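Local coordinates for RING finger protein unkempt homolog (Mus musculus, PDB 5ELH) that binds specific mRNA sequences through clustered CCCH zinc fingers and represses translation to shape the early morphology of cortical neurons, at residues 94-99 and 117-122; 3-8 and 42-47; 14-19 and 30-35. All coordinates share one frame; numbering follows the deposited sequence.

Interaction 1: residues 94-99 and 117-122; sequences RYYKTG and HCAFAH. With ZN (zinc ion), chain F.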
loop_
_atom_site.group_PDB
_atom_site.type_symbol
_atom_site.label_atom_id
_atom_site.label_comp_id
_atom_site.label_asym_id
_atom_site.label_seq_id
_atom_site.Cartn_x
_atom_site.Cartn_y
_atom_site.Cartn_z
ATOM N N ARG A 94 2.192 18.395 0.621
ATOM C CA ARG A 94 2.366 19.791 0.262
ATOM C C ARG A 94 3.402 20.011 -0.830
ATOM O O ARG A 94 3.262 20.920 -1.647
ATOM C CB ARG A 94 2.785 20.580 1.505
ATOM C CG ARG A 94 3.202 22.021 1.243
ATOM C CD ARG A 94 2.063 22.832 0.653
ATOM N NE ARG A 94 2.444 24.226 0.460
ATOM C CZ ARG A 94 3.029 24.707 -0.630
ATOM N NH1 ARG A 94 3.316 23.906 -1.656
ATOM N NH2 ARG A 94 3.328 25.998 -0.694
ATOM N N TYR A 95 4.445 19.190 -0.829
ATOM C CA TYR A 95 5.634 19.466 -1.635
ATOM C C TYR A 95 6.056 18.399 -2.645
ATOM O O TYR A 95 6.683 18.732 -3.656
ATOM C CB TYR A 95 6.810 19.770 -0.717
ATOM C CG TYR A 95 6.713 21.106 -0.037
ATOM C CD1 TYR A 95 6.603 22.271 -0.783
ATOM C CD2 TYR A 95 6.744 21.211 1.350
ATOM C CE1 TYR A 95 6.527 23.496 -0.185
ATOM C CE2 TYR A 95 6.662 22.447 1.970
ATOM C CZ TYR A 95 6.546 23.585 1.195
ATOM O OH TYR A 95 6.476 24.822 1.774
ATOM N N TYR A 96 5.729 17.137 -2.403
ATOM C CA TYR A 96 6.197 16.061 -3.282
ATOM C C TYR A 96 5.848 16.315 -4.754
ATOM O O TYR A 96 4.691 16.539 -5.103
ATOM C CB TYR A 96 5.627 14.718 -2.824
ATOM C CG TYR A 96 6.046 13.533 -3.656
ATOM C CD1 TYR A 96 7.369 13.110 -3.695
ATOM C CD2 TYR A 96 5.112 12.820 -4.384
ATOM C CE1 TYR A 96 7.749 12.018 -4.455
ATOM C CE2 TYR A 96 5.481 11.727 -5.147
ATOM C CZ TYR A 96 6.797 11.329 -5.174
ATOM O OH TYR A 96 7.146 10.245 -5.930
ATOM N N LYS A 97 6.881 16.294 -5.594
ATOM C CA LYS A 97 6.761 16.486 -7.050
ATOM C C LYS A 97 5.996 17.741 -7.469
ATOM O O LYS A 97 5.347 17.742 -8.520
ATOM C CB LYS A 97 6.100 15.268 -7.706
ATOM C CG LYS A 97 6.793 13.941 -7.426
ATOM C CD LYS A 97 7.809 13.621 -8.466
ATOM C CE LYS A 97 8.514 12.328 -8.141
ATOM N NZ LYS A 97 9.594 12.084 -9.117
ATOM N N THR A 98 6.090 18.809 -6.679
ATOM C CA THR A 98 5.398 20.063 -7.000
ATOM C C THR A 98 6.273 21.053 -7.760
ATOM O O THR A 98 5.776 22.062 -8.259
ATOM C CB THR A 98 4.875 20.759 -5.728
ATOM O OG1 THR A 98 5.967 21.059 -4.858
ATOM C CG2 THR A 98 3.894 19.863 -5.014
ATOM N N GLY A 99 7.571 20.768 -7.835
ATOM C CA GLY A 99 8.504 21.611 -8.557
ATOM C C GLY A 99 9.433 20.768 -9.424
ATOM O O GLY A 99 9.511 19.548 -9.248
ATOM N N HIS A 117 14.081 7.619 -6.800
ATOM C CA HIS A 117 13.303 8.076 -5.654
ATOM C C HIS A 117 13.191 9.595 -5.560
ATOM O O HIS A 117 12.538 10.099 -4.653
ATOM C CB HIS A 117 13.880 7.531 -4.343
ATOM C CG HIS A 117 13.841 6.038 -4.242
ATOM N ND1 HIS A 117 12.838 5.280 -4.808
ATOM C CD2 HIS A 117 14.690 5.162 -3.656
ATOM C CE1 HIS A 117 13.067 4.003 -4.569
ATOM N NE2 HIS A 117 14.186 3.903 -3.875
ATOM N N CYS A 118 13.813 10.314 -6.491
ATOM C CA CYS A 118 13.866 11.769 -6.423
ATOM C C CYS A 118 12.486 12.370 -6.149
ATOM O O CYS A 118 11.488 11.941 -6.721
ATOM C CB CYS A 118 14.425 12.353 -7.712
ATOM S SG CYS A 118 14.513 14.150 -7.645
ATOM N N ALA A 119 12.449 13.358 -5.263
ATOM C CA ALA A 119 11.194 13.941 -4.797
ATOM C C ALA A 119 10.764 15.154 -5.621
ATOM O O ALA A 119 9.708 15.734 -5.374
ATOM C CB ALA A 119 11.302 14.314 -3.308
ATOM N N PHE A 120 11.580 15.534 -6.600
ATOM C CA PHE A 120 11.209 16.604 -7.522
ATOM C C PHE A 120 10.744 15.986 -8.833
ATOM O O PHE A 120 11.065 14.831 -9.135
ATOM C CB PHE A 120 12.388 17.554 -7.764
ATOM C CG PHE A 120 12.679 18.473 -6.604
ATOM C CD1 PHE A 120 13.418 18.029 -5.519
ATOM C CD2 PHE A 120 12.216 19.779 -6.603
ATOM C CE1 PHE A 120 13.692 18.868 -4.458
ATOM C CE2 PHE A 120 12.483 20.623 -5.541
ATOM C CZ PHE A 120 13.223 20.165 -4.469
ATOM N N ALA A 121 9.986 16.757 -9.610
ATOM C CA ALA A 121 9.485 16.284 -10.896
ATOM C C ALA A 121 10.529 16.436 -11.986
ATOM O O ALA A 121 11.190 17.468 -12.100
ATOM C CB ALA A 121 8.231 17.031 -11.278
ATOM N N HIS A 122 10.676 15.390 -12.786
ATOM C CA HIS A 122 11.510 15.445 -13.972
ATOM C C HIS A 122 10.588 15.443 -15.172
ATOM O O HIS A 122 10.107 14.395 -15.595
ATOM C CB HIS A 122 12.486 14.269 -13.989
ATOM C CG HIS A 122 13.508 14.339 -12.899
ATOM N ND1 HIS A 122 14.810 14.731 -13.125
ATOM C CD2 HIS A 122 13.410 14.110 -11.567
ATOM C CE1 HIS A 122 15.475 14.718 -11.983
ATOM N NE2 HIS A 122 14.646 14.354 -11.021
HETATM ZN ZN ZN F . 15.887 14.806 -9.438
HETATM O O HOH W 1 9.927 9.715 -6.018
HETATM O O HOH W 2 11.187 10.205 -9.219
#
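The ammonium group of Lys-97 is gripped by two backbone carbonyls of the zinc-bearing loop: NZ donates to Cys-118 O at 3.1 Å and to Phe-120 O at 3.1 Å. It approaches the first carbonyl tilted from its plane and stands above the plane of the second. A water, which also donates to Cys-118 O, and a salt bridge to Asp-126 meet NZ as well. Lys-97 N donates to Ala-119 O at 2.9 Å, and two residues on Ala-121 N returns a bond to Gly-99 O at 2.9 Å. The type II turn from Tyr-95 to Thr-98 presents that backbone. Bent at chi2 (-91°), the lysine chain lays CD against the Phe-120 carbonyl, with Ala-121 CA just beyond, while its CG sits over the centre of the Tyr-96 ring. Small Ala-119 lets that ring come close, CD1 to CB at 4.1 Å, and Tyr-96 OH shares a water with Cys-118 O. Cys-118 SG and His-122 NE2 bind the zinc ion, with Cys-101 and Cys-111 completing a CCCH site. A long, cationic side chain suits this place: it satisfies carbonyls close to a zinc ligand, and its charge is probably balanced by Asp-126.

Interaction 2: residues 3-8 and 42-47; sequences QHYTYL and RRRSIR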
loop_
_atom_site.group_PDB
_atom_site.type_symbol
_atom_site.label_atom_id
_atom_site.label_comp_id
_atom_site.label_asym_id
_atom_site.label_seq_id
_atom_site.Cartn_x
_atom_site.Cartn_y
_atom_site.Cartn_z
ATOM N N GLN A 3 2.371 6.507 -9.659
ATOM C CA GLN A 3 3.435 6.098 -8.755
ATOM C C GLN A 3 3.556 7.122 -7.632
ATOM O O GLN A 3 4.214 6.869 -6.620
ATOM C CB GLN A 3 4.767 5.979 -9.509
ATOM C CG GLN A 3 5.034 4.606 -10.118
ATOM C CD GLN A 3 5.892 3.721 -9.222
ATOM O OE1 GLN A 3 5.375 2.934 -8.427
ATOM N NE2 GLN A 3 7.211 3.844 -9.353
ATOM N N HIS A 4 2.916 8.279 -7.810
ATOM C CA HIS A 4 2.921 9.330 -6.793
ATOM C C HIS A 4 2.267 8.853 -5.498
ATOM O O HIS A 4 2.784 9.101 -4.399
ATOM C CB HIS A 4 2.189 10.576 -7.293
ATOM C CG HIS A 4 2.922 11.322 -8.364
ATOM N ND1 HIS A 4 2.391 12.426 -8.995
ATOM C CD2 HIS A 4 4.142 11.122 -8.916
ATOM C CE1 HIS A 4 3.252 12.872 -9.894
ATOM N NE2 HIS A 4 4.325 12.101 -9.861
ATOM N N TYR A 5 1.129 8.178 -5.624
ATOM C CA TYR A 5 0.379 7.750 -4.445
ATOM C C TYR A 5 1.165 6.731 -3.620
ATOM O O TYR A 5 1.145 6.769 -2.388
ATOM C CB TYR A 5 -0.985 7.177 -4.845
ATOM C CG TYR A 5 -1.793 6.659 -3.671
ATOM C CD1 TYR A 5 -2.264 7.526 -2.689
ATOM C CD2 TYR A 5 -2.086 5.304 -3.545
ATOM C CE1 TYR A 5 -3.003 7.058 -1.613
ATOM C CE2 TYR A 5 -2.823 4.828 -2.474
ATOM C CZ TYR A 5 -3.280 5.707 -1.511
ATOM O OH TYR A 5 -4.016 5.242 -0.440
ATOM N N THR A 6 1.864 5.829 -4.295
ATOM C CA THR A 6 2.652 4.815 -3.600
ATOM C C THR A 6 3.806 5.453 -2.813
ATOM O O THR A 6 4.072 5.064 -1.675
ATOM C CB THR A 6 3.202 3.764 -4.576
ATOM O OG1 THR A 6 4.214 4.357 -5.398
ATOM C CG2 THR A 6 2.082 3.215 -5.455
ATOM N N TYR A 7 4.472 6.444 -3.405
ATOM C CA TYR A 7 5.516 7.183 -2.692
ATOM C C TYR A 7 4.956 7.963 -1.508
ATOM O O TYR A 7 5.488 7.893 -0.394
ATOM C CB TYR A 7 6.277 8.111 -3.639
ATOM C CG TYR A 7 7.436 7.417 -4.310
ATOM C CD1 TYR A 7 7.250 6.676 -5.463
ATOM C CD2 TYR A 7 8.716 7.466 -3.762
ATOM C CE1 TYR A 7 8.303 6.023 -6.069
ATOM C CE2 TYR A 7 9.781 6.808 -4.366
ATOM C CZ TYR A 7 9.566 6.090 -5.513
ATOM O OH TYR A 7 10.622 5.438 -6.118
ATOM N N LEU A 8 3.876 8.699 -1.743
ATOM C CA LEU A 8 3.263 9.503 -0.684
ATOM C C LEU A 8 2.870 8.669 0.535
ATOM O O LEU A 8 3.127 9.053 1.680
ATOM C CB LEU A 8 2.032 10.220 -1.220
ATOM C CG LEU A 8 2.345 11.385 -2.150
ATOM C CD1 LEU A 8 1.120 11.753 -2.951
ATOM C CD2 LEU A 8 2.854 12.567 -1.346
ATOM N N ARG A 42 10.004 7.779 7.831
ATOM C CA ARG A 42 9.108 8.930 7.760
ATOM C C ARG A 42 7.673 8.533 8.100
ATOM O O ARG A 42 7.228 7.418 7.807
ATOM C CB ARG A 42 9.174 9.611 6.385
ATOM C CG ARG A 42 8.794 8.734 5.225
ATOM C CD ARG A 42 8.631 9.570 3.959
ATOM N NE ARG A 42 7.336 10.240 3.896
ATOM C CZ ARG A 42 6.269 9.779 3.245
ATOM N NH1 ARG A 42 6.312 8.622 2.590
ATOM N NH2 ARG A 42 5.154 10.489 3.237
ATOM N N ARG A 43 6.969 9.444 8.769
ATOM C CA ARG A 43 5.531 9.338 8.941
ATOM C C ARG A 43 4.828 9.834 7.683
ATOM O O ARG A 43 5.179 10.876 7.144
ATOM C CB ARG A 43 5.067 10.227 10.095
ATOM C CG ARG A 43 5.700 9.925 11.439
ATOM C CD ARG A 43 5.358 11.026 12.415
ATOM N NE ARG A 43 6.023 12.284 12.089
ATOM C CZ ARG A 43 5.671 13.473 12.570
ATOM N NH1 ARG A 43 4.649 13.585 13.415
ATOM N NH2 ARG A 43 6.345 14.555 12.213
ATOM N N ARG A 44 3.830 9.084 7.232
ATOM C CA ARG A 44 2.971 9.513 6.138
ATOM C C ARG A 44 2.305 10.829 6.524
ATOM O O ARG A 44 1.787 10.944 7.632
ATOM C CB ARG A 44 1.902 8.450 5.891
ATOM C CG ARG A 44 1.020 8.730 4.699
ATOM C CD ARG A 44 -0.119 7.720 4.570
ATOM N NE ARG A 44 -0.942 8.020 3.395
ATOM C CZ ARG A 44 -2.053 7.372 3.055
ATOM N NH1 ARG A 44 -2.498 6.371 3.803
ATOM N NH2 ARG A 44 -2.719 7.728 1.960
ATOM N N SER A 45 2.353 11.828 5.641
ATOM C CA SER A 45 1.606 13.068 5.884
ATOM C C SER A 45 0.150 12.816 5.522
ATOM O O SER A 45 -0.141 11.999 4.649
ATOM C CB SER A 45 2.182 14.267 5.112
ATOM O OG SER A 45 1.929 14.201 3.711
ATOM N N ILE A 46 -0.757 13.520 6.202
ATOM C CA ILE A 46 -2.185 13.238 6.148
ATOM C C ILE A 46 -2.947 14.553 6.235
ATOM O O ILE A 46 -2.676 15.360 7.124
ATOM C CB ILE A 46 -2.657 12.422 7.388
ATOM C CG1 ILE A 46 -1.788 11.181 7.636
ATOM C CG2 ILE A 46 -4.124 12.032 7.257
ATOM C CD1 ILE A 46 -1.971 10.074 6.642
ATOM N N ARG A 47 -3.887 14.769 5.325
ATOM C CA ARG A 47 -4.810 15.901 5.441
ATOM C C ARG A 47 -6.019 15.435 6.222
ATOM O O ARG A 47 -6.769 14.570 5.766
ATOM C CB ARG A 47 -5.234 16.423 4.062
ATOM C CG ARG A 47 -6.237 17.589 4.120
ATOM C CD ARG A 47 -6.756 17.986 2.739
ATOM N NE ARG A 47 -7.840 18.975 2.823
ATOM C CZ ARG A 47 -9.134 18.678 2.963
ATOM N NH1 ARG A 47 -9.535 17.413 3.044
ATOM N NH2 ARG A 47 -10.038 19.652 3.030
HETATM O O HOH W 3 3.053 12.155 2.495
HETATM O O HOH W 4 0.229 10.965 2.086
#
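Arg-42 reaches from the loop 42-47 to two carbonyls of helix 3-10, Tyr-7 O and Leu-8 O. From CB the chain leaves with CG between the backbone N and the carbonyl carbon (chi1 60°), runs on through CD, and turns at chi3 so that the guanidinium presents its edge to Leu-8 O. CZ lies 3.6 Å from Leu-8 O without bonding to it; the nitrogens beyond do the work. NH2 donates to Leu-8 O at 2.9 Å, a fairly straight bond (163°) with the oxygen in the guanidinium plane. NH1 adds weak bonds to the same oxygen and to Tyr-7 O, and is also hydrogen-bonded to Phe-11 O, so the group spans several carbonyls near the end of the helix. Farther along, the extended Arg-44 passes its CG within 3.7 Å of Leu-8 O. Its NH2 comes obliquely to the Tyr-5 ring, 3.6 Å from CE1, with the two planes 75° apart; the Tyr-5 hydroxyl itself is bonded to Lys-9. Water fills in the polar network: one molecule joins Leu-8 O to the hydroxyl of Ser-45, 2.6 Å from OG, and another donates to Ser-45 O. Arginine suits position 42 because its flat head offers several N-H groups to the helix, whereas at Arg-44 it is the length of the chain that brings NH2 to the Tyr-5 ring. The carbonyls late in a helix carry partial negative charge, so the guanidinium of Arg-42 is likely to be drawn to them electrostatically as well as through its bonds, joining the N-terminal helix to the loop 42-47.

Interaction 3: residues 14-19 and 30-35; sequences EQCPLF and YTCFHW. With ZN (zinc ion), chain D.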
loop_
_atom_site.group_PDB
_atom_site.type_symbol
_atom_site.label_atom_id
_atom_site.label_comp_id
_atom_site.label_asym_id
_atom_site.label_seq_id
_atom_site.Cartn_x
_atom_site.Cartn_y
_atom_site.Cartn_z
ATOM N N GLU A 14 7.807 1.942 6.417
ATOM C CA GLU A 14 7.866 0.632 7.070
ATOM C C GLU A 14 9.283 0.084 7.054
ATOM O O GLU A 14 10.082 0.418 6.171
ATOM C CB GLU A 14 6.949 -0.367 6.356
ATOM C CG GLU A 14 5.476 0.015 6.344
ATOM C CD GLU A 14 4.822 -0.087 7.703
ATOM O OE1 GLU A 14 5.319 -0.858 8.554
ATOM O OE2 GLU A 14 3.805 0.605 7.914
ATOM N N GLN A 15 9.586 -0.778 8.022
ATOM C CA GLN A 15 10.915 -1.350 8.131
ATOM C C GLN A 15 11.152 -2.405 7.058
ATOM O O GLN A 15 10.267 -3.205 6.746
ATOM C CB GLN A 15 11.124 -1.988 9.503
ATOM C CG GLN A 15 12.558 -2.408 9.742
ATOM C CD GLN A 15 12.763 -3.064 11.099
ATOM O OE1 GLN A 15 11.861 -3.700 11.644
ATOM N NE2 GLN A 15 13.955 -2.905 11.647
ATOM N N CYS A 16 12.363 -2.416 6.518
ATOM C CA CYS A 16 12.756 -3.410 5.527
ATOM C C CYS A 16 12.950 -4.778 6.186
ATOM O O CYS A 16 13.852 -4.944 7.009
ATOM C CB CYS A 16 14.061 -2.976 4.847
ATOM S SG CYS A 16 14.696 -4.119 3.580
ATOM N N PRO A 17 12.116 -5.769 5.825
ATOM C CA PRO A 17 12.287 -7.109 6.408
ATOM C C PRO A 17 13.567 -7.819 5.951
ATOM O O PRO A 17 14.022 -8.751 6.616
ATOM C CB PRO A 17 11.051 -7.869 5.914
ATOM C CG PRO A 17 10.650 -7.164 4.664
ATOM C CD PRO A 17 10.969 -5.715 4.899
ATOM N N LEU A 18 14.142 -7.391 4.830
ATOM C CA LEU A 18 15.380 -7.996 4.346
ATOM C C LEU A 18 16.595 -7.446 5.095
ATOM O O LEU A 18 17.529 -8.185 5.398
ATOM C CB LEU A 18 15.553 -7.758 2.840
ATOM C CG LEU A 18 14.630 -8.501 1.869
ATOM C CD1 LEU A 18 15.078 -8.225 0.439
ATOM C CD2 LEU A 18 14.581 -9.996 2.133
ATOM N N PHE A 19 16.579 -6.146 5.389
ATOM C CA PHE A 19 17.738 -5.504 6.004
ATOM C C PHE A 19 18.054 -6.090 7.377
ATOM O O PHE A 19 19.225 -6.285 7.740
ATOM C CB PHE A 19 17.539 -3.996 6.135
ATOM C CG PHE A 19 18.657 -3.319 6.873
ATOM C CD1 PHE A 19 19.877 -3.102 6.250
ATOM C CD2 PHE A 19 18.505 -2.938 8.200
ATOM C CE1 PHE A 19 20.917 -2.496 6.925
ATOM C CE2 PHE A 19 19.536 -2.328 8.878
ATOM C CZ PHE A 19 20.749 -2.112 8.243
ATOM N N TYR A 30 22.051 3.160 -0.864
ATOM C CA TYR A 30 20.777 2.972 -0.187
ATOM C C TYR A 30 19.621 3.360 -1.103
ATOM O O TYR A 30 19.165 4.494 -1.080
ATOM C CB TYR A 30 20.758 3.803 1.098
ATOM C CG TYR A 30 19.484 3.699 1.908
ATOM C CD1 TYR A 30 18.886 2.469 2.158
ATOM C CD2 TYR A 30 18.888 4.836 2.440
ATOM C CE1 TYR A 30 17.724 2.380 2.905
ATOM C CE2 TYR A 30 17.731 4.757 3.183
ATOM C CZ TYR A 30 17.153 3.533 3.413
ATOM O OH TYR A 30 15.995 3.471 4.157
ATOM N N THR A 31 19.166 2.414 -1.924
ATOM C CA THR A 31 18.058 2.661 -2.845
ATOM C C THR A 31 16.771 1.998 -2.375
ATOM O O THR A 31 15.815 1.879 -3.144
ATOM C CB THR A 31 18.352 2.088 -4.239
ATOM O OG1 THR A 31 18.410 0.658 -4.163
ATOM C CG2 THR A 31 19.658 2.640 -4.789
ATOM N N CYS A 32 16.744 1.545 -1.126
ATOM C CA CYS A 32 15.610 0.766 -0.662
ATOM C C CYS A 32 14.400 1.656 -0.449
ATOM O O CYS A 32 14.511 2.817 -0.056
ATOM C CB CYS A 32 15.924 0.005 0.631
ATOM S SG CYS A 32 14.671 -1.263 1.017
ATOM N N PHE A 33 13.237 1.079 -0.703
ATOM C CA PHE A 33 11.973 1.775 -0.532
ATOM C C PHE A 33 11.565 1.841 0.945
ATOM O O PHE A 33 10.718 2.647 1.332
ATOM C CB PHE A 33 10.898 1.051 -1.334
ATOM C CG PHE A 33 9.667 1.858 -1.543
ATOM C CD1 PHE A 33 9.614 2.806 -2.548
ATOM C CD2 PHE A 33 8.566 1.683 -0.727
ATOM C CE1 PHE A 33 8.478 3.562 -2.738
ATOM C CE2 PHE A 33 7.431 2.433 -0.917
ATOM C CZ PHE A 33 7.388 3.374 -1.920
ATOM N N HIS A 34 12.180 0.993 1.760
ATOM C CA HIS A 34 11.808 0.852 3.162
ATOM C C HIS A 34 12.907 1.411 4.046
ATOM O O HIS A 34 14.030 1.586 3.586
ATOM C CB HIS A 34 11.574 -0.621 3.455
ATOM C CG HIS A 34 10.564 -1.247 2.552
ATOM N ND1 HIS A 34 9.236 -0.874 2.552
ATOM C CD2 HIS A 34 10.688 -2.194 1.593
ATOM C CE1 HIS A 34 8.584 -1.579 1.646
ATOM N NE2 HIS A 34 9.442 -2.388 1.050
ATOM N N TRP A 35 12.602 1.716 5.307
ATOM C CA TRP A 35 13.642 2.221 6.188
ATOM C C TRP A 35 14.475 1.079 6.762
ATOM O O TRP A 35 13.984 -0.030 6.982
ATOM C CB TRP A 35 13.111 3.165 7.284
ATOM C CG TRP A 35 12.158 2.621 8.303
ATOM C CD1 TRP A 35 10.805 2.752 8.307
ATOM C CD2 TRP A 35 12.495 1.912 9.503
ATOM N NE1 TRP A 35 10.271 2.161 9.424
ATOM C CE2 TRP A 35 11.289 1.633 10.176
ATOM C CE3 TRP A 35 13.699 1.473 10.065
ATOM C CZ2 TRP A 35 11.247 0.937 11.383
ATOM C CZ3 TRP A 35 13.658 0.778 11.262
ATOM C CH2 TRP A 35 12.437 0.520 11.910
HETATM ZN ZN ZN D . 16.006 -2.670 2.370
HETATM O O HOH W 5 7.919 1.449 3.444
#
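Gln-15 and Trp-35 pair as a single beta bridge in the first CCCH zinc finger, whose chain has almost no regular secondary structure and is organised by its metal. The backbone bonds come first: Trp-35 N donates to Glu-14 O at 3.0 Å, and Cys-16 N to Trp-35 O at 2.9 Å. Coordination follows. Cys-16 SG and Cys-32 SG bind the zinc ion, and Cys-24 and His-36 complete the site. Soft thiolates suit zinc, and His-34 N also donates to Cys-32 SG, which would tend to stabilise its negative charge. Aromatic packing is the third kind. With CG between its backbone N and carbonyl carbon (chi1 63°), Trp-35 lays one face of its indole on the backbone of the other segment, against Glu-14 O, Gln-15 N and Gln-15 CA. Gln-15 CB stands over the six-membered ring in a CH-pi contact, 3.7 Å from the centroid, and the extended glutamine chain carries its amide on across the same ring, the planes 23° apart. A broad, flat indole suits a partner that is half aliphatic and half amide. Replacing Trp-35 by an alanine would probably leave the Gln-15 chain without its platform and free to turn. Water makes the last link: a single molecule accepts from Glu-14 N at 3.0 Å and lies 2.8 Å from His-34 ND1.

Interaction 1 is the most buried of the three, whereas interactions 2 and 3 are partly buried and interaction 3 lies farthest from the centre of the chain. Interactions 1 and 3 each hold two ligands of a zinc site, in different fingers; interaction 2 holds no metal ligand and joins a helix to a later loop, with both segments of interaction 3 between them in the chain. Their chemistry differs accordingly: a lysine on carbonyls, arginines and water at a helix, and an indole over a glutamine. The three meet through His-117, whose ring probably bonds Tyr-7 OH and Thr-31 O, while Phe-33 packs against Tyr-7, so helix 3-10 touches both finger contacts.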